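Local coordinates for protein CrmK (Actinoalloteichus sp. WH1-2216-6, PDB 5I1V) that is a flavoenzyme oxidase with covalently bound FAD that takes part in recycling a shunt product during caerulomycin biosynthesis, at residues Tyr33-Ser39 and Ile78-Met84. Sequence-based numbering, arbitrary orientation.
Sequences YFRLPYS and IVDLSSM
Strands 33-36 and 77-80 pair in parallel in the small mixed sheet of the FAD-binding domain, then part into a loop and a turn that two waters join. The ladder runs from a weak bond of Ile78 N to Tyr33 O through Arg35 N to Ile78 O (2.9 Å) to Asp80 N on Arg35 O (2.8 Å). Phe34 and Ile78 lie side by side on one face, the ring's CD2 3.8 Å from Ile78 CB and its CE2 against Ile78 CD1. On the face of Val79, Pro37 lays CG against Val79 CG1, crossing that side chain at about a right angle, and also touches Leu81 CD2. Leu36 CD2 packs 3.4 Å from Asp80 CB. The Asp80 carboxylate, swung anti to its own backbone N (chi1 -178°), forms an Asx turn: OD1 takes Ser82 N nearly along its C-O axis and Ser82 OG (2.6 Å) from above the carboxylate plane, while OD2 forms a salt bridge with Arg60. A leucine here would probably leave Arg60 without this carboxylate and free the Ser82 hydroxyl to turn. Beyond the ladder, one water donates to Pro37 O and Asp80 O and accepts from Ser83 N; a second donates to Tyr38 O and to Ser83 O. Tyr38 CE1 meets Ser83 CB at 3.5 Å, and both hydroxyls bond to Asn114 of the second subunit. Met84 sets SD 3.8 Å from Ser39 N, and the bend at chi3 (57°) turns CE back against CA and C of Ser39, the N-cap of helix 40-52. That helix packs on Pro37 and Arg35, whose guanidinium forms a salt bridge with Glu49; strands 7-9 and 57-60 flank the pair, and Leu81 touches FAD beside Val59 and Ser61.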
ATOM      1  N   TYR A  33       8.864 -18.122  20.241  1.00 18.59           N
ATOM      2  CA  TYR A  33       8.564 -16.738  20.326  1.00 18.21           C
ATOM      3  C   TYR A  33       9.026 -16.019  19.079  1.00 17.31           C
ATOM      4  O   TYR A  33       9.907 -16.493  18.351  1.00 16.24           O
ATOM      5  CB  TYR A  33       9.181 -16.113  21.609  1.00 18.26           C
ATOM      6  CG  TYR A  33      10.655 -16.246  21.775  1.00 19.41           C
ATOM      7  CD1 TYR A  33      11.520 -15.302  21.284  1.00 20.14           C
ATOM      8  CD2 TYR A  33      11.183 -17.331  22.425  1.00 22.05           C
ATOM      9  CE1 TYR A  33      12.888 -15.412  21.474  1.00 22.36           C
ATOM     10  CE2 TYR A  33      12.531 -17.487  22.576  1.00 23.72           C
ATOM     11  CZ  TYR A  33      13.389 -16.516  22.106  1.00 23.06           C
ATOM     12  OH  TYR A  33      14.750 -16.687  22.257  1.00 21.95           O
ATOM     13  N   PHE A  34       8.421 -14.876  18.821  1.00 17.16           N
ATOM     14  CA  PHE A  34       8.972 -13.866  17.914  1.00 16.80           C
ATOM     15  C   PHE A  34       9.754 -12.849  18.757  1.00 18.18           C
ATOM     16  O   PHE A  34       9.350 -12.459  19.904  1.00 17.41           O
ATOM     17  CB  PHE A  34       7.855 -13.136  17.168  1.00 16.82           C
ATOM     18  CG  PHE A  34       7.030 -14.034  16.301  1.00 17.75           C
ATOM     19  CD1 PHE A  34       5.917 -14.666  16.810  1.00 18.10           C
ATOM     20  CD2 PHE A  34       7.360 -14.223  14.973  1.00 17.69           C
ATOM     21  CE1 PHE A  34       5.123 -15.460  15.996  1.00 17.63           C
ATOM     22  CE2 PHE A  34       6.578 -15.019  14.169  1.00 18.53           C
ATOM     23  CZ  PHE A  34       5.482 -15.652  14.695  1.00 17.97           C
ATOM     24  N   ARG A  35      10.855 -12.354  18.205  1.00 16.60           N
ATOM     25  CA  ARG A  35      11.590 -11.299  18.879  1.00 17.14           C
ATOM     26  C   ARG A  35      11.596 -10.104  17.903  1.00 18.00           C
ATOM     27  O   ARG A  35      11.910 -10.302  16.748  1.00 17.07           O
ATOM     28  CB  ARG A  35      13.010 -11.805  19.195  1.00 18.72           C
ATOM     29  CG  ARG A  35      13.945 -10.750  19.800  1.00 20.46           C
ATOM     30  CD  ARG A  35      13.554 -10.288  21.161  1.00 22.17           C
ATOM     31  NE  ARG A  35      13.489 -11.391  22.129  1.00 26.81           N
ATOM     32  CZ  ARG A  35      14.545 -11.976  22.674  1.00 24.83           C
ATOM     33  NH1 ARG A  35      15.782 -11.583  22.380  1.00 25.38           N
ATOM     34  NH2 ARG A  35      14.367 -12.945  23.533  1.00 27.42           N
ATOM     35  N   LEU A  36      11.188  -8.909  18.344  1.00 16.99           N
ATOM     36  CA  LEU A  36      11.252  -7.695  17.517  1.00 20.01           C
ATOM     37  C   LEU A  36      12.289  -6.722  18.111  1.00 18.65           C
ATOM     38  O   LEU A  36      11.969  -6.027  19.069  1.00 19.65           O
ATOM     39  CB  LEU A  36       9.897  -7.007  17.499  1.00 22.43           C
ATOM     40  CG  LEU A  36       8.651  -7.716  16.913  1.00 29.22           C
ATOM     41  CD1 LEU A  36       8.083  -6.956  15.718  1.00 33.97           C
ATOM     42  CD2 LEU A  36       8.839  -9.143  16.529  1.00 31.62           C
ATOM     43  N   PRO A  37      13.530  -6.735  17.588  1.00 17.37           N
ATOM     44  CA  PRO A  37      14.588  -5.847  18.065  1.00 17.86           C
ATOM     45  C   PRO A  37      14.496  -4.450  17.445  1.00 19.04           C
ATOM     46  O   PRO A  37      13.878  -4.261  16.393  1.00 17.43           O
ATOM     47  CB  PRO A  37      15.850  -6.578  17.659  1.00 18.15           C
ATOM     48  CG  PRO A  37      15.451  -7.378  16.490  1.00 18.23           C
ATOM     49  CD  PRO A  37      14.009  -7.651  16.572  1.00 16.91           C
ATOM     50  N   TYR A  38      15.145  -3.482  18.101  1.00 19.72           N
ATOM     51  CA  TYR A  38      15.128  -2.108  17.649  1.00 22.24           C
ATOM     52  C   TYR A  38      16.546  -1.626  17.274  1.00 23.18           C
ATOM     53  O   TYR A  38      16.686  -0.517  16.794  1.00 24.54           O
ATOM     54  CB  TYR A  38      14.551  -1.168  18.767  1.00 23.24           C
ATOM     55  CG  TYR A  38      13.102  -1.448  19.056  1.00 24.69           C
ATOM     56  CD1 TYR A  38      12.115  -1.040  18.162  1.00 26.51           C
ATOM     57  CD2 TYR A  38      12.712  -2.178  20.184  1.00 23.74           C
ATOM     58  CE1 TYR A  38      10.785  -1.324  18.387  1.00 28.62           C
ATOM     59  CE2 TYR A  38      11.381  -2.478  20.427  1.00 24.81           C
ATOM     60  CZ  TYR A  38      10.411  -2.051  19.517  1.00 26.59           C
ATOM     61  OH  TYR A  38       9.085  -2.340  19.716  1.00 27.05           O
ATOM     62  N   SER A  39      17.588  -2.431  17.496  1.00 20.31           N
ATOM     63  CA  SER A  39      18.955  -1.994  17.236  1.00 20.61           C
ATOM     64  C   SER A  39      19.785  -3.223  16.919  1.00 20.76           C
ATOM     65  O   SER A  39      19.400  -4.348  17.262  1.00 19.04           O
ATOM     66  CB  SER A  39      19.517  -1.341  18.501  1.00 21.90           C
ATOM     67  OG  SER A  39      19.598  -2.316  19.541  1.00 23.72           O
ATOM     68  N   ILE A  78      11.851 -16.643  15.634  1.00 15.78           N
ATOM     69  CA  ILE A  78      11.864 -15.777  14.472  1.00 15.56           C
ATOM     70  C   ILE A  78      12.141 -14.352  14.906  1.00 17.16           C
ATOM     71  O   ILE A  78      11.461 -13.822  15.781  1.00 19.00           O
ATOM     72  CB  ILE A  78      10.528 -15.859  13.723  1.00 15.82           C
ATOM     73  CG1 ILE A  78      10.366 -17.228  13.155  1.00 16.06           C
ATOM     74  CG2 ILE A  78      10.456 -14.762  12.649  1.00 16.20           C
ATOM     75  CD1 ILE A  78       8.995 -17.461  12.519  1.00 16.13           C
ATOM     76  N   VAL A  79      13.229 -13.767  14.390  1.00 17.32           N
ATOM     77  CA  VAL A  79      13.586 -12.393  14.663  1.00 18.79           C
ATOM     78  C   VAL A  79      12.921 -11.532  13.570  1.00 17.80           C
ATOM     79  O   VAL A  79      13.281 -11.661  12.383  1.00 17.53           O
ATOM     80  CB  VAL A  79      15.112 -12.197  14.608  1.00 20.68           C
ATOM     81  CG1 VAL A  79      15.464 -10.744  14.797  1.00 20.58           C
ATOM     82  CG2 VAL A  79      15.814 -13.020  15.675  1.00 21.48           C
ATOM     83  N   ASP A  80      11.980 -10.675  13.954  1.00 16.42           N
ATOM     84  CA  ASP A  80      11.215  -9.913  12.980  1.00 19.51           C
ATOM     85  C   ASP A  80      11.793  -8.504  13.021  1.00 17.71           C
ATOM     86  O   ASP A  80      11.760  -7.859  14.048  1.00 18.21           O
ATOM     87  CB  ASP A  80       9.757  -9.925  13.317  1.00 22.53           C
ATOM     88  CG  ASP A  80       8.893  -9.181  12.325  1.00 25.96           C
ATOM     89  OD1 ASP A  80       9.209  -8.047  11.933  1.00 27.17           O
ATOM     90  OD2 ASP A  80       7.838  -9.744  11.937  1.00 27.37           O
ATOM     91  N   LEU A  81      12.324  -8.070  11.896  1.00 17.31           N
ATOM     92  CA  LEU A  81      13.019  -6.751  11.781  1.00 18.15           C
ATOM     93  C   LEU A  81      12.136  -5.586  11.348  1.00 19.37           C
ATOM     94  O   LEU A  81      12.637  -4.519  11.023  1.00 19.55           O
ATOM     95  CB  LEU A  81      14.186  -6.922  10.835  1.00 17.96           C
ATOM     96  CG  LEU A  81      15.290  -7.865  11.304  1.00 19.23           C
ATOM     97  CD1 LEU A  81      16.492  -7.741  10.372  1.00 19.30           C
ATOM     98  CD2 LEU A  81      15.762  -7.617  12.714  1.00 19.96           C
ATOM     99  N   SER A  82      10.818  -5.769  11.328  1.00 20.06           N
ATOM    100  CA  SER A  82       9.916  -4.717  10.824  1.00 21.52           C
ATOM    101  C   SER A  82       9.955  -3.406  11.602  1.00 24.62           C
ATOM    102  O   SER A  82       9.647  -2.373  11.042  1.00 25.09           O
ATOM    103  CB  SER A  82       8.471  -5.257  10.714  1.00 22.27           C
ATOM    104  OG  SER A  82       8.046  -5.755  11.959  1.00 24.77           O
ATOM    105  N   SER A  83      10.414  -3.408  12.850  1.00 22.96           N
ATOM    106  CA  SER A  83      10.597  -2.167  13.593  1.00 25.77           C
ATOM    107  C   SER A  83      11.958  -1.478  13.354  1.00 25.39           C
ATOM    108  O   SER A  83      12.218  -0.469  13.958  1.00 27.01           O
ATOM    109  CB  SER A  83      10.381  -2.409  15.103  1.00 27.41           C
ATOM    110  OG  SER A  83       9.066  -2.962  15.356  1.00 29.14           O
ATOM    111  N   MET A  84      12.825  -2.028  12.515  1.00 21.94           N
ATOM    112  CA  MET A  84      14.069  -1.376  12.118  1.00 22.46           C
ATOM    113  C   MET A  84      13.921  -1.004  10.635  1.00 20.83           C
ATOM    114  O   MET A  84      14.313  -1.755   9.759  1.00 20.05           O
ATOM    115  CB  MET A  84      15.267  -2.342  12.318  1.00 24.58           C
ATOM    116  CG  MET A  84      15.536  -2.690  13.778  1.00 24.07           C
ATOM    117  SD  MET A  84      16.863  -3.868  14.079  1.00 27.02           S
ATOM    118  CE  MET A  84      18.291  -3.111  13.319  1.00 26.56           C
TER
HETATM  119  O   HOH W   1      11.971  -5.153  14.534  1.00 19.16           O
HETATM  120  O   HOH W   2      14.624   0.907  15.564  1.00 32.92           O